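Long-range contacts in 4-amino-4-deoxy-L-arabinose transferase or related glycosyltransferases of PMT family (Cupriavidus metallidurans, PDB 5EZM), which probably transfers 4-amino-4-deoxy-L-arabinose from a polyprenyl phosphate carrier to lipid A, as a zinc-containing membrane glycosyltransferase of the GT-C fold: residues R79-K84 with D508-G513; K84-P89 with P259-F264; P90-V95 with N158-T163; Y484-L489 with M502-A507. All coordinates share one frame; numbering follows the deposited sequence.

From the N terminus, the hairpin 79-84 opens contact 1, whose loop closes only at 508-513, 424 residues later. It thus spans most of the chain and ties the hairpin between helices 58-72 and 91-103 to the C-terminal domain. Within that span, contact 2 starts from the shared Lys84 and closes at 259-264, beside the zinc site. Contact 3, 90-95 with 158-163, lies within contact 2 and joins two helices. Contact 4 follows contact 2 in series but remains within contact 1, pairing two strands of the C-terminal sheet. Contacts 1 and 4 pack through Leu510, Leu489 and Met503; Phe512 and Phe264 join contacts 1 and 2, while Lys88 meets Leu160 between contacts 2 and 3.

Contact 1: R79-K84 with D508-G513; sequences RYNALK and DELTFG
Leu510 packs against Tyr80, Asn81 and Leu83 in a buried, mainly apolar contact that joins hairpin 79-84 to the start of helix 511-516 in the C-terminal domain. Leu510 CD2 lies 3.3 Å from Tyr80 O and 3.8 Å from Tyr80 CB, whereas its CB meets Leu83 CD1 at 4.0 Å. Its other methyl, CD1, approaches Asn81 ND2, while Asn81 OD1 accepts from Leu501 N. The Tyr80 ring, with CG anti to the backbone N (chi1 -172°), extends past Glu509; its hydroxyl bonds to His491, and Glu509 OE2 forms a salt bridge with Arg61. No direct hydrogen bond crosses: water 2 accepts from Lys84 N at 2.6 Å and donates to Gly513 O, and water 1 accepts from Gly513 N near Lys84 O and Glu509 O. The hairpin, a two-strand antiparallel pair closed by a type I' turn, docks beside the zinc site, and Glu509, on the partner segment, brings its side chain to about 4 Å from those of the zinc ligands Glu87 and His270.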
loop_
_atom_site.group_PDB
_atom_site.type_symbol
_atom_site.label_atom_id
_atom_site.label_comp_id
_atom_site.label_asym_id
_atom_site.label_seq_id
_atom_site.Cartn_x
_atom_site.Cartn_y
_atom_site.Cartn_z
ATOM N N ARG A 79 1.760 -19.209 -1.597
ATOM C CA ARG A 79 1.913 -19.594 -2.992
ATOM C C ARG A 79 1.361 -18.513 -3.909
ATOM O O ARG A 79 0.355 -17.868 -3.599
ATOM C CB ARG A 79 1.221 -20.930 -3.280
ATOM C CG ARG A 79 1.941 -22.120 -2.674
ATOM C CD ARG A 79 1.395 -23.440 -3.187
ATOM N NE ARG A 79 2.084 -24.568 -2.571
ATOM C CZ ARG A 79 3.153 -25.161 -3.090
ATOM N NH1 ARG A 79 3.653 -24.739 -4.244
ATOM N NH2 ARG A 79 3.723 -26.177 -2.457
ATOM N N TYR A 80 2.039 -18.317 -5.037
ATOM C CA TYR A 80 1.635 -17.360 -6.062
ATOM C C TYR A 80 1.610 -18.110 -7.386
ATOM O O TYR A 80 2.660 -18.539 -7.881
ATOM C CB TYR A 80 2.592 -16.164 -6.113
ATOM C CG TYR A 80 2.146 -15.022 -7.004
ATOM C CD1 TYR A 80 0.798 -14.760 -7.216
ATOM C CD2 TYR A 80 3.076 -14.211 -7.642
ATOM C CE1 TYR A 80 0.388 -13.712 -8.030
ATOM C CE2 TYR A 80 2.677 -13.165 -8.463
ATOM C CZ TYR A 80 1.330 -12.919 -8.654
ATOM O OH TYR A 80 0.927 -11.880 -9.469
ATOM N N ASN A 81 0.411 -18.276 -7.946
ATOM C CA ASN A 81 0.197 -19.097 -9.136
ATOM C C ASN A 81 0.708 -20.519 -8.904
ATOM O O ASN A 81 1.479 -21.070 -9.695
ATOM C CB ASN A 81 0.835 -18.455 -10.367
ATOM C CG ASN A 81 0.212 -17.109 -10.698
ATOM O OD1 ASN A 81 -0.823 -17.038 -11.361
ATOM N ND2 ASN A 81 0.834 -16.032 -10.223
ATOM N N ALA A 82 0.280 -21.098 -7.780
ATOM C CA ALA A 82 0.555 -22.480 -7.407
ATOM C C ALA A 82 2.022 -22.689 -7.052
ATOM O O ALA A 82 2.422 -23.804 -6.704
ATOM C CB ALA A 82 0.131 -23.442 -8.523
ATOM N N LEU A 83 2.826 -21.632 -7.108
ATOM C CA LEU A 83 4.254 -21.731 -6.847
ATOM C C LEU A 83 4.614 -21.035 -5.542
ATOM O O LEU A 83 4.039 -20.000 -5.192
ATOM C CB LEU A 83 5.069 -21.123 -7.990
ATOM C CG LEU A 83 4.873 -21.758 -9.361
ATOM C CD1 LEU A 83 5.655 -20.968 -10.391
ATOM C CD2 LEU A 83 5.309 -23.213 -9.338
ATOM N N LYS A 84 5.581 -21.616 -4.831
ATOM C CA LYS A 84 6.024 -21.062 -3.557
ATOM C C LYS A 84 6.499 -19.628 -3.735
ATOM O O LYS A 84 7.284 -19.325 -4.639
ATOM C CB LYS A 84 7.147 -21.916 -2.966
ATOM C CG LYS A 84 6.726 -23.313 -2.550
ATOM C CD LYS A 84 7.889 -24.065 -1.934
ATOM C CE LYS A 84 7.455 -25.423 -1.417
ATOM N NZ LYS A 84 8.533 -26.090 -0.628
ATOM N N ASP A 508 10.382 -14.850 -13.522
ATOM C CA ASP A 508 10.547 -13.561 -12.844
ATOM C C ASP A 508 10.639 -13.846 -11.345
ATOM O O ASP A 508 11.423 -14.720 -10.944
ATOM C CB ASP A 508 9.421 -12.629 -13.285
ATOM C CG ASP A 508 9.607 -11.212 -12.788
ATOM O OD1 ASP A 508 10.447 -10.486 -13.361
ATOM O OD2 ASP A 508 8.909 -10.825 -11.825
ATOM N N GLU A 509 9.861 -13.170 -10.496
ATOM C CA GLU A 509 9.910 -13.391 -9.055
ATOM C C GLU A 509 9.424 -14.776 -8.646
ATOM O O GLU A 509 9.543 -15.131 -7.468
ATOM C CB GLU A 509 9.081 -12.328 -8.342
ATOM C CG GLU A 509 7.587 -12.542 -8.474
ATOM C CD GLU A 509 6.808 -11.244 -8.459
ATOM O OE1 GLU A 509 7.199 -10.310 -9.192
ATOM O OE2 GLU A 509 5.810 -11.154 -7.711
ATOM N N LEU A 510 8.871 -15.557 -9.573
ATOM C CA LEU A 510 8.493 -16.936 -9.299
ATOM C C LEU A 510 9.601 -17.924 -9.637
ATOM O O LEU A 510 9.424 -19.129 -9.414
ATOM C CB LEU A 510 7.217 -17.296 -10.066
ATOM C CG LEU A 510 5.934 -16.669 -9.517
ATOM C CD1 LEU A 510 4.747 -16.975 -10.414
ATOM C CD2 LEU A 510 5.671 -17.156 -8.100
ATOM N N THR A 511 10.735 -17.436 -10.150
ATOM C CA THR A 511 11.852 -18.305 -10.514
ATOM C C THR A 511 12.159 -19.318 -9.417
ATOM O O THR A 511 12.209 -20.529 -9.669
ATOM C CB THR A 511 13.090 -17.458 -10.817
ATOM O OG1 THR A 511 12.971 -16.880 -12.123
ATOM C CG2 THR A 511 14.355 -18.305 -10.743
ATOM N N PHE A 512 12.346 -18.838 -8.185
ATOM C CA PHE A 512 12.663 -19.732 -7.076
ATOM C C PHE A 512 11.611 -20.824 -6.942
ATOM O O PHE A 512 11.936 -22.018 -6.896
ATOM C CB PHE A 512 12.785 -18.931 -5.781
ATOM C CG PHE A 512 13.183 -19.757 -4.595
ATOM C CD1 PHE A 512 14.513 -20.046 -4.355
ATOM C CD2 PHE A 512 12.227 -20.238 -3.718
ATOM C CE1 PHE A 512 14.885 -20.805 -3.263
ATOM C CE2 PHE A 512 12.593 -20.999 -2.622
ATOM C CZ PHE A 512 13.925 -21.281 -2.394
ATOM N N GLY A 513 10.334 -20.431 -6.916
ATOM C CA GLY A 513 9.277 -21.424 -6.834
ATOM C C GLY A 513 9.304 -22.382 -8.007
ATOM O O GLY A 513 9.057 -23.581 -7.851
HETATM O O HOH W 1 9.550 -18.073 -6.505
HETATM O O HOH W 2 7.003 -23.667 -5.691
#

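Contact 2: K84-P89 with P259-F264; sequences KYFEKP and PEFPNF
Phe86 and Phe261 form a T-shaped pair in which the edge of Phe261 points at one face of Phe86, with centroids 5.1 Å apart and planes at 77°. Phe261 CD1 makes the approach, 3.5 Å from Phe86 CG and offset toward the rim of that ring. Lys84 CB lies over the rim of the opposite face. From there the lysine runs out fully extended beyond CG, placing NZ 2.7 Å from Glu260 OE2 in a salt bridge that uses the syn lone pair of the carboxylate; Asn258 OD1 is a second partner of NZ. Glu260 reaches this point by folding: its CG sits between the backbone N and the carbonyl carbon (chi1 73°) and the chain bends again at chi2. The same OE2 lies in plane at the edge of Phe86, 3.7 Å from its CE2. The other end of the contact reaches the zinc site of this GT-C enzyme, where Glu87 OE2 binds the metal together with His268 and His270. Glu87 bends at chi2, and its carboxylate stands almost upright to the Phe264 ring, with planes 83° apart and OE2 3.5 Å from Phe264 CZ. Phe264 also turns its edge to the Phe86 backbone, and its CD2 comes within 3.5 Å of Phe86 CB, while its ring stacks on the zinc ligand His268. Phe512 meets Phe264 from the C-terminal domain.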
loop_
_atom_site.group_PDB
_atom_site.type_symbol
_atom_site.label_atom_id
_atom_site.label_comp_id
_atom_site.label_asym_id
_atom_site.label_seq_id
_atom_site.Cartn_x
_atom_site.Cartn_y
_atom_site.Cartn_z
ATOM N N LYS A 84 5.581 -21.616 -4.831
ATOM C CA LYS A 84 6.024 -21.062 -3.557
ATOM C C LYS A 84 6.499 -19.628 -3.735
ATOM O O LYS A 84 7.284 -19.325 -4.639
ATOM C CB LYS A 84 7.147 -21.916 -2.966
ATOM C CG LYS A 84 6.726 -23.313 -2.550
ATOM C CD LYS A 84 7.889 -24.065 -1.934
ATOM C CE LYS A 84 7.455 -25.423 -1.417
ATOM N NZ LYS A 84 8.533 -26.090 -0.628
ATOM N N TYR A 85 6.008 -18.745 -2.869
ATOM C CA TYR A 85 6.363 -17.329 -2.876
ATOM C C TYR A 85 6.847 -16.991 -1.471
ATOM O O TYR A 85 6.039 -16.807 -0.558
ATOM C CB TYR A 85 5.173 -16.469 -3.288
ATOM C CG TYR A 85 5.503 -15.013 -3.521
ATOM C CD1 TYR A 85 6.227 -14.617 -4.638
ATOM C CD2 TYR A 85 5.079 -14.033 -2.633
ATOM C CE1 TYR A 85 6.528 -13.283 -4.861
ATOM C CE2 TYR A 85 5.375 -12.697 -2.848
ATOM C CZ TYR A 85 6.100 -12.328 -3.963
ATOM O OH TYR A 85 6.398 -11.001 -4.185
ATOM N N PHE A 86 8.166 -16.924 -1.298
ATOM C CA PHE A 86 8.782 -16.677 -0.001
ATOM C C PHE A 86 9.429 -15.297 0.077
ATOM O O PHE A 86 10.391 -15.101 0.824
ATOM C CB PHE A 86 9.813 -17.759 0.316
ATOM C CG PHE A 86 9.222 -19.126 0.501
ATOM C CD1 PHE A 86 7.888 -19.281 0.846
ATOM C CD2 PHE A 86 10.006 -20.260 0.337
ATOM C CE1 PHE A 86 7.341 -20.547 1.021
ATOM C CE2 PHE A 86 9.469 -21.528 0.514
ATOM C CZ PHE A 86 8.134 -21.671 0.853
ATOM N N GLU A 87 8.918 -14.328 -0.685
ATOM C CA GLU A 87 9.485 -12.987 -0.663
ATOM C C GLU A 87 8.826 -12.075 0.369
ATOM O O GLU A 87 9.356 -10.991 0.632
ATOM C CB GLU A 87 9.408 -12.340 -2.065
ATOM C CG GLU A 87 9.838 -13.258 -3.231
ATOM C CD GLU A 87 11.108 -12.810 -3.991
ATOM O OE1 GLU A 87 11.711 -11.766 -3.668
ATOM O OE2 GLU A 87 11.514 -13.520 -4.938
ATOM N N LYS A 88 7.708 -12.483 0.974
ATOM C CA LYS A 88 6.983 -11.658 1.936
ATOM C C LYS A 88 6.383 -12.516 3.040
ATOM O O LYS A 88 6.060 -13.689 2.816
ATOM C CB LYS A 88 5.847 -10.856 1.273
ATOM C CG LYS A 88 6.266 -9.941 0.137
ATOM C CD LYS A 88 7.104 -8.772 0.619
ATOM C CE LYS A 88 7.616 -7.972 -0.569
ATOM N NZ LYS A 88 8.481 -6.832 -0.169
ATOM N N PRO A 89 6.221 -11.957 4.239
ATOM C CA PRO A 89 5.506 -12.659 5.322
ATOM C C PRO A 89 4.002 -12.569 5.123
ATOM O O PRO A 89 3.532 -11.778 4.292
ATOM C CB PRO A 89 5.958 -11.904 6.586
ATOM C CG PRO A 89 7.138 -11.091 6.169
ATOM C CD PRO A 89 6.911 -10.756 4.733
ATOM N N PRO A 259 12.226 -26.587 4.236
ATOM C CA PRO A 259 13.575 -26.306 4.755
ATOM C C PRO A 259 14.298 -25.186 4.028
ATOM O O PRO A 259 15.174 -24.543 4.620
ATOM C CB PRO A 259 14.297 -27.647 4.580
ATOM C CG PRO A 259 13.205 -28.663 4.607
ATOM C CD PRO A 259 12.033 -28.014 3.932
ATOM N N GLU A 260 13.960 -24.925 2.768
ATOM C CA GLU A 260 14.637 -23.888 2.003
ATOM C C GLU A 260 14.145 -22.485 2.334
ATOM O O GLU A 260 14.683 -21.515 1.786
ATOM C CB GLU A 260 14.475 -24.153 0.501
ATOM C CG GLU A 260 13.076 -23.885 -0.054
ATOM C CD GLU A 260 12.065 -24.965 0.301
ATOM O OE1 GLU A 260 12.437 -25.941 0.986
ATOM O OE2 GLU A 260 10.890 -24.839 -0.109
ATOM N N PHE A 261 13.148 -22.349 3.218
ATOM C CA PHE A 261 12.572 -21.027 3.462
ATOM C C PHE A 261 13.538 -20.079 4.163
ATOM O O PHE A 261 13.740 -18.962 3.655
ATOM C CB PHE A 261 11.259 -21.152 4.241
ATOM C CG PHE A 261 10.717 -19.831 4.722
ATOM C CD1 PHE A 261 9.831 -19.104 3.941
ATOM C CD2 PHE A 261 11.098 -19.309 5.955
ATOM C CE1 PHE A 261 9.335 -17.883 4.383
ATOM C CE2 PHE A 261 10.608 -18.089 6.395
ATOM C CZ PHE A 261 9.724 -17.378 5.611
ATOM N N PRO A 262 14.133 -20.416 5.318
ATOM C CA PRO A 262 14.893 -19.386 6.054
ATOM C C PRO A 262 16.071 -18.823 5.277
ATOM O O PRO A 262 16.280 -17.602 5.283
ATOM C CB PRO A 262 15.341 -20.118 7.329
ATOM C CG PRO A 262 15.277 -21.559 6.996
ATOM C CD PRO A 262 14.142 -21.708 6.031
ATOM N N ASN A 263 16.841 -19.678 4.594
ATOM C CA ASN A 263 17.960 -19.186 3.796
ATOM C C ASN A 263 17.483 -18.215 2.724
ATOM O O ASN A 263 18.133 -17.193 2.469
ATOM C CB ASN A 263 18.710 -20.356 3.165
ATOM C CG ASN A 263 19.970 -19.920 2.449
ATOM O OD1 ASN A 263 20.432 -18.792 2.613
ATOM N ND2 ASN A 263 20.540 -20.816 1.653
ATOM N N PHE A 264 16.343 -18.507 2.095
ATOM C CA PHE A 264 15.796 -17.596 1.098
ATOM C C PHE A 264 15.342 -16.294 1.742
ATOM O O PHE A 264 15.896 -15.224 1.469
ATOM C CB PHE A 264 14.635 -18.259 0.354
ATOM C CG PHE A 264 14.071 -17.418 -0.760
ATOM C CD1 PHE A 264 14.600 -17.494 -2.037
ATOM C CD2 PHE A 264 13.018 -16.547 -0.527
ATOM C CE1 PHE A 264 14.092 -16.724 -3.062
ATOM C CE2 PHE A 264 12.500 -15.770 -1.548
ATOM C CZ PHE A 264 13.041 -15.859 -2.820
#

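Contact 3: P90-V95 with N158-T163; sequences PFHMWV and NTLDMT
His92 buries the largest share of this contact, its imidazole hydrogen-bonded at both nitrogens, weakly at NE2, to side chains of the 158-163 segment and covered on one face by Leu160. A trans chi1 (179°) swings the ring out from helix 91-103 toward the N-terminal end of helix 160-178. There ND1 and Thr163 OG1 share a hydrogen bond of 2.8 Å, with the hydroxyl at the ring edge. At the other nitrogen, NE2 donates a weak, bent bond to Asn158 OD1 (2.9 Å, 128°), the amide lying nearly coplanar with the imidazole. Water 3, which accepts from Asn158 ND2 at 2.8 Å, sits 3.1 Å from His92 NE2. Together the two edge contacts would limit rotation of the buried ring. The pairing joins two helices of the GT-C membrane domain, and Val114 of helix 112-133 touches both His92 and Thr163. Leu160 supplies the cover over the imidazole: CD1 stands 3.7 Å from the ring centroid and 21° off its normal, a CH-pi contact, while also meeting His92 CB. Leu160 also touches Tyr62 and Lys88. Thr163 divides its branches between partners, for while OG1 serves His92, its methyl CG2 is 4.2 Å from Phe91 CE2.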
loop_
_atom_site.group_PDB
_atom_site.type_symbol
_atom_site.label_atom_id
_atom_site.label_comp_id
_atom_site.label_asym_id
_atom_site.label_seq_id
_atom_site.Cartn_x
_atom_site.Cartn_y
_atom_site.Cartn_z
ATOM N N PRO A 90 3.208 -13.342 5.868
ATOM C CA PRO A 90 1.817 -13.610 5.457
ATOM C C PRO A 90 0.702 -12.799 6.111
ATOM O O PRO A 90 -0.458 -13.041 5.761
ATOM C CB PRO A 90 1.668 -15.083 5.845
ATOM C CG PRO A 90 2.427 -15.170 7.121
ATOM C CD PRO A 90 3.609 -14.229 6.977
ATOM N N PHE A 91 0.979 -11.869 7.030
ATOM C CA PHE A 91 -0.112 -11.257 7.791
ATOM C C PHE A 91 -1.097 -10.530 6.881
ATOM O O PHE A 91 -2.319 -10.660 7.036
ATOM C CB PHE A 91 0.435 -10.305 8.852
ATOM C CG PHE A 91 -0.639 -9.546 9.585
ATOM C CD1 PHE A 91 -1.481 -10.198 10.473
ATOM C CD2 PHE A 91 -0.814 -8.188 9.380
ATOM C CE1 PHE A 91 -2.477 -9.507 11.146
ATOM C CE2 PHE A 91 -1.807 -7.495 10.051
ATOM C CZ PHE A 91 -2.638 -8.156 10.937
ATOM N N HIS A 92 -0.585 -9.750 5.926
ATOM C CA HIS A 92 -1.460 -9.093 4.960
ATOM C C HIS A 92 -2.367 -10.107 4.273
ATOM O O HIS A 92 -3.571 -9.870 4.105
ATOM C CB HIS A 92 -0.618 -8.332 3.932
ATOM C CG HIS A 92 -1.422 -7.641 2.875
ATOM N ND1 HIS A 92 -1.673 -6.285 2.899
ATOM C CD2 HIS A 92 -2.023 -8.114 1.757
ATOM C CE1 HIS A 92 -2.396 -5.954 1.844
ATOM N NE2 HIS A 92 -2.624 -7.046 1.135
ATOM N N MET A 93 -1.807 -11.259 3.897
ATOM C CA MET A 93 -2.611 -12.288 3.249
ATOM C C MET A 93 -3.624 -12.889 4.213
ATOM O O MET A 93 -4.761 -13.165 3.824
ATOM C CB MET A 93 -1.707 -13.370 2.659
ATOM C CG MET A 93 -1.076 -12.966 1.334
ATOM S SD MET A 93 0.191 -11.688 1.494
ATOM C CE MET A 93 1.616 -12.681 1.930
ATOM N N TRP A 94 -3.233 -13.100 5.474
ATOM C CA TRP A 94 -4.182 -13.581 6.473
ATOM C C TRP A 94 -5.392 -12.659 6.561
ATOM O O TRP A 94 -6.545 -13.115 6.516
ATOM C CB TRP A 94 -3.498 -13.695 7.834
ATOM C CG TRP A 94 -2.495 -14.790 7.920
ATOM C CD1 TRP A 94 -2.313 -15.811 7.030
ATOM C CD2 TRP A 94 -1.528 -14.984 8.958
ATOM N NE1 TRP A 94 -1.291 -16.631 7.452
ATOM C CE2 TRP A 94 -0.792 -16.145 8.633
ATOM C CE3 TRP A 94 -1.212 -14.291 10.133
ATOM C CZ2 TRP A 94 0.240 -16.625 9.437
ATOM C CZ3 TRP A 94 -0.184 -14.771 10.933
ATOM C CH2 TRP A 94 0.529 -15.926 10.580
ATOM N N VAL A 95 -5.145 -11.352 6.672
ATOM C CA VAL A 95 -6.245 -10.396 6.778
ATOM C C VAL A 95 -7.104 -10.437 5.523
ATOM O O VAL A 95 -8.337 -10.528 5.595
ATOM C CB VAL A 95 -5.705 -8.980 7.047
ATOM C CG1 VAL A 95 -6.853 -7.984 7.106
ATOM C CG2 VAL A 95 -4.903 -8.957 8.342
ATOM N N ASN A 158 -3.861 -1.659 -2.868
ATOM C CA ASN A 158 -3.541 -2.936 -2.241
ATOM C C ASN A 158 -2.054 -3.261 -2.325
ATOM O O ASN A 158 -1.595 -3.873 -3.294
ATOM C CB ASN A 158 -4.362 -4.065 -2.871
ATOM C CG ASN A 158 -4.164 -5.389 -2.165
ATOM O OD1 ASN A 158 -3.746 -5.433 -1.008
ATOM N ND2 ASN A 158 -4.468 -6.479 -2.858
ATOM N N THR A 159 -1.305 -2.862 -1.301
ATOM C CA THR A 159 0.113 -3.173 -1.194
ATOM C C THR A 159 0.444 -3.372 0.277
ATOM O O THR A 159 -0.280 -2.907 1.159
ATOM C CB THR A 159 0.984 -2.066 -1.803
ATOM O OG1 THR A 159 2.351 -2.489 -1.824
ATOM C CG2 THR A 159 0.873 -0.789 -0.985
ATOM N N LEU A 160 1.547 -4.076 0.537
ATOM C CA LEU A 160 1.922 -4.372 1.918
ATOM C C LEU A 160 2.382 -3.136 2.679
ATOM O O LEU A 160 2.345 -3.136 3.916
ATOM C CB LEU A 160 3.024 -5.431 1.953
ATOM C CG LEU A 160 2.579 -6.883 2.125
ATOM C CD1 LEU A 160 1.509 -7.244 1.115
ATOM C CD2 LEU A 160 3.770 -7.811 1.996
ATOM N N ASP A 161 2.793 -2.084 1.970
ATOM C CA ASP A 161 3.396 -0.930 2.626
ATOM C C ASP A 161 2.413 -0.210 3.543
ATOM O O ASP A 161 2.818 0.318 4.585
ATOM C CB ASP A 161 3.953 0.028 1.572
ATOM C CG ASP A 161 5.024 -0.620 0.712
ATOM O OD1 ASP A 161 5.893 -1.320 1.274
ATOM O OD2 ASP A 161 4.989 -0.440 -0.525
ATOM N N MET A 162 1.128 -0.179 3.188
ATOM C CA MET A 162 0.159 0.492 4.049
ATOM C C MET A 162 -0.204 -0.365 5.259
ATOM O O MET A 162 -0.430 0.168 6.351
ATOM C CB MET A 162 -1.091 0.866 3.250
ATOM C CG MET A 162 -2.252 1.393 4.100
ATOM S SD MET A 162 -1.830 2.732 5.250
ATOM C CE MET A 162 -1.197 3.963 4.122
ATOM N N THR A 163 -0.267 -1.687 5.091
ATOM C CA THR A 163 -0.466 -2.560 6.245
ATOM C C THR A 163 0.674 -2.397 7.243
ATOM O O THR A 163 0.449 -2.174 8.445
ATOM C CB THR A 163 -0.577 -4.018 5.790
ATOM O OG1 THR A 163 -1.352 -4.094 4.588
ATOM C CG2 THR A 163 -1.246 -4.858 6.862
HETATM O O HOH W 3 -4.841 -8.283 -0.711
#

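Contact 4: Y484-L489 with M502-A507; sequences YGVQML and MMVGQA
Three backbone hydrogen bonds, each of 2.9 Å between nitrogen and oxygen, join the segments in parallel: Gly485 N donates to Met502 O, Val504 N to Gly485 O, and Gln487 N, from the residue just past its strand, to Val504 O. The first is the straightest, at 162°. Tyr484, Val486, Met502 and Val504 project from one face of the sheet. There the side chains of Tyr484 and Met502 lie alongside each other, pointing the same way, with Met502 SD 3.6 Å from Tyr484 CE1 in an oblique Met-aromatic contact. Val504 CG2 meets the same ring at CD1, 3.5 Å away. On the other face Met503, doubly bent at chi2 and chi3, brings SD to 3.9 Å from Leu489 CD1. Beyond the strands, Gln487 CG passes the backbone of Gln506. The strands belong to a beta-alpha-beta unit through helix 493-497; strand 502-504 lies at one edge of the mixed sheet, 483-486 pairs on its other side with the parallel strand 539-542, and helix 525-534 covers Tyr484, Val486 and Val504 through Phe528.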
loop_
_atom_site.group_PDB
_atom_site.type_symbol
_atom_site.label_atom_id
_atom_site.label_comp_id
_atom_site.label_asym_id
_atom_site.label_seq_id
_atom_site.Cartn_x
_atom_site.Cartn_y
_atom_site.Cartn_z
ATOM N N TYR A 484 -0.872 -21.364 -19.658
ATOM C CA TYR A 484 0.564 -21.128 -19.647
ATOM C C TYR A 484 0.873 -19.638 -19.681
ATOM O O TYR A 484 0.261 -18.875 -20.432
ATOM C CB TYR A 484 1.228 -21.812 -20.839
ATOM C CG TYR A 484 1.080 -23.313 -20.859
ATOM C CD1 TYR A 484 1.831 -24.115 -20.013
ATOM C CD2 TYR A 484 0.201 -23.930 -21.737
ATOM C CE1 TYR A 484 1.704 -25.486 -20.032
ATOM C CE2 TYR A 484 0.069 -25.300 -21.765
ATOM C CZ TYR A 484 0.822 -26.075 -20.912
ATOM O OH TYR A 484 0.691 -27.446 -20.938
ATOM N N GLY A 485 1.829 -19.226 -18.857
ATOM C CA GLY A 485 2.367 -17.885 -18.936
ATOM C C GLY A 485 3.693 -17.904 -19.663
ATOM O O GLY A 485 4.732 -18.196 -19.064
ATOM N N VAL A 486 3.668 -17.611 -20.960
ATOM C CA VAL A 486 4.852 -17.742 -21.800
ATOM C C VAL A 486 5.767 -16.547 -21.582
ATOM O O VAL A 486 5.625 -15.515 -22.249
ATOM C CB VAL A 486 4.461 -17.882 -23.281
ATOM C CG1 VAL A 486 5.674 -18.269 -24.114
ATOM C CG2 VAL A 486 3.345 -18.907 -23.433
ATOM N N GLN A 487 6.709 -16.686 -20.648
ATOM C CA GLN A 487 7.633 -15.610 -20.283
ATOM C C GLN A 487 6.883 -14.321 -19.956
ATOM O O GLN A 487 7.278 -13.223 -20.356
ATOM C CB GLN A 487 8.670 -15.382 -21.383
ATOM C CG GLN A 487 9.667 -16.520 -21.514
ATOM C CD GLN A 487 10.763 -16.226 -22.516
ATOM O OE1 GLN A 487 10.568 -15.463 -23.466
ATOM N NE2 GLN A 487 11.929 -16.826 -22.307
ATOM N N MET A 488 5.785 -14.460 -19.220
ATOM C CA MET A 488 4.965 -13.318 -18.831
ATOM C C MET A 488 4.280 -13.647 -17.517
ATOM O O MET A 488 3.491 -14.596 -17.449
ATOM C CB MET A 488 3.931 -12.973 -19.907
ATOM C CG MET A 488 2.790 -12.100 -19.403
ATOM S SD MET A 488 1.815 -11.337 -20.716
ATOM C CE MET A 488 2.854 -9.948 -21.164
ATOM N N LEU A 489 4.585 -12.875 -16.479
ATOM C CA LEU A 489 3.948 -13.030 -15.176
ATOM C C LEU A 489 2.812 -12.019 -15.117
ATOM O O LEU A 489 2.977 -10.895 -14.640
ATOM C CB LEU A 489 4.947 -12.833 -14.041
ATOM C CG LEU A 489 4.387 -12.987 -12.623
ATOM C CD1 LEU A 489 3.575 -14.269 -12.499
ATOM C CD2 LEU A 489 5.511 -12.954 -11.590
ATOM N N MET A 502 0.402 -21.369 -15.326
ATOM C CA MET A 502 1.500 -22.328 -15.341
ATOM C C MET A 502 2.689 -21.652 -16.008
ATOM O O MET A 502 2.708 -21.479 -17.232
ATOM C CB MET A 502 1.123 -23.618 -16.062
ATOM C CG MET A 502 2.283 -24.592 -16.149
ATOM S SD MET A 502 1.762 -26.264 -16.550
ATOM C CE MET A 502 0.679 -26.595 -15.159
ATOM N N MET A 503 3.675 -21.266 -15.202
ATOM C CA MET A 503 4.770 -20.441 -15.689
ATOM C C MET A 503 5.612 -21.198 -16.710
ATOM O O MET A 503 5.964 -22.366 -16.506
ATOM C CB MET A 503 5.637 -19.973 -14.523
ATOM C CG MET A 503 4.937 -18.982 -13.612
ATOM S SD MET A 503 4.266 -17.576 -14.526
ATOM C CE MET A 503 5.755 -16.837 -15.187
ATOM N N VAL A 504 5.932 -20.521 -17.811
ATOM C CA VAL A 504 6.735 -21.071 -18.897
ATOM C C VAL A 504 7.950 -20.174 -19.079
ATOM O O VAL A 504 7.806 -18.966 -19.300
ATOM C CB VAL A 504 5.933 -21.176 -20.203
ATOM C CG1 VAL A 504 6.843 -21.580 -21.347
ATOM C CG2 VAL A 504 4.786 -22.160 -20.045
ATOM N N GLY A 505 9.140 -20.763 -18.993
ATOM C CA GLY A 505 10.362 -19.999 -19.151
ATOM C C GLY A 505 10.678 -19.127 -17.955
ATOM O O GLY A 505 10.474 -19.541 -16.811
ATOM N N GLN A 506 11.173 -17.913 -18.205
ATOM C CA GLN A 506 11.564 -17.010 -17.128
ATOM C C GLN A 506 10.367 -16.670 -16.249
ATOM O O GLN A 506 9.433 -15.992 -16.690
ATOM C CB GLN A 506 12.192 -15.739 -17.698
ATOM C CG GLN A 506 13.422 -15.971 -18.571
ATOM C CD GLN A 506 14.690 -16.216 -17.770
ATOM O OE1 GLN A 506 14.652 -16.756 -16.665
ATOM N NE2 GLN A 506 15.825 -15.809 -18.328
ATOM N N ALA A 507 10.394 -17.138 -15.005
ATOM C CA ALA A 507 9.285 -16.969 -14.079
ATOM C C ALA A 507 9.368 -15.677 -13.277
ATOM O O ALA A 507 8.501 -15.438 -12.427
ATOM C CB ALA A 507 9.213 -18.164 -13.123
#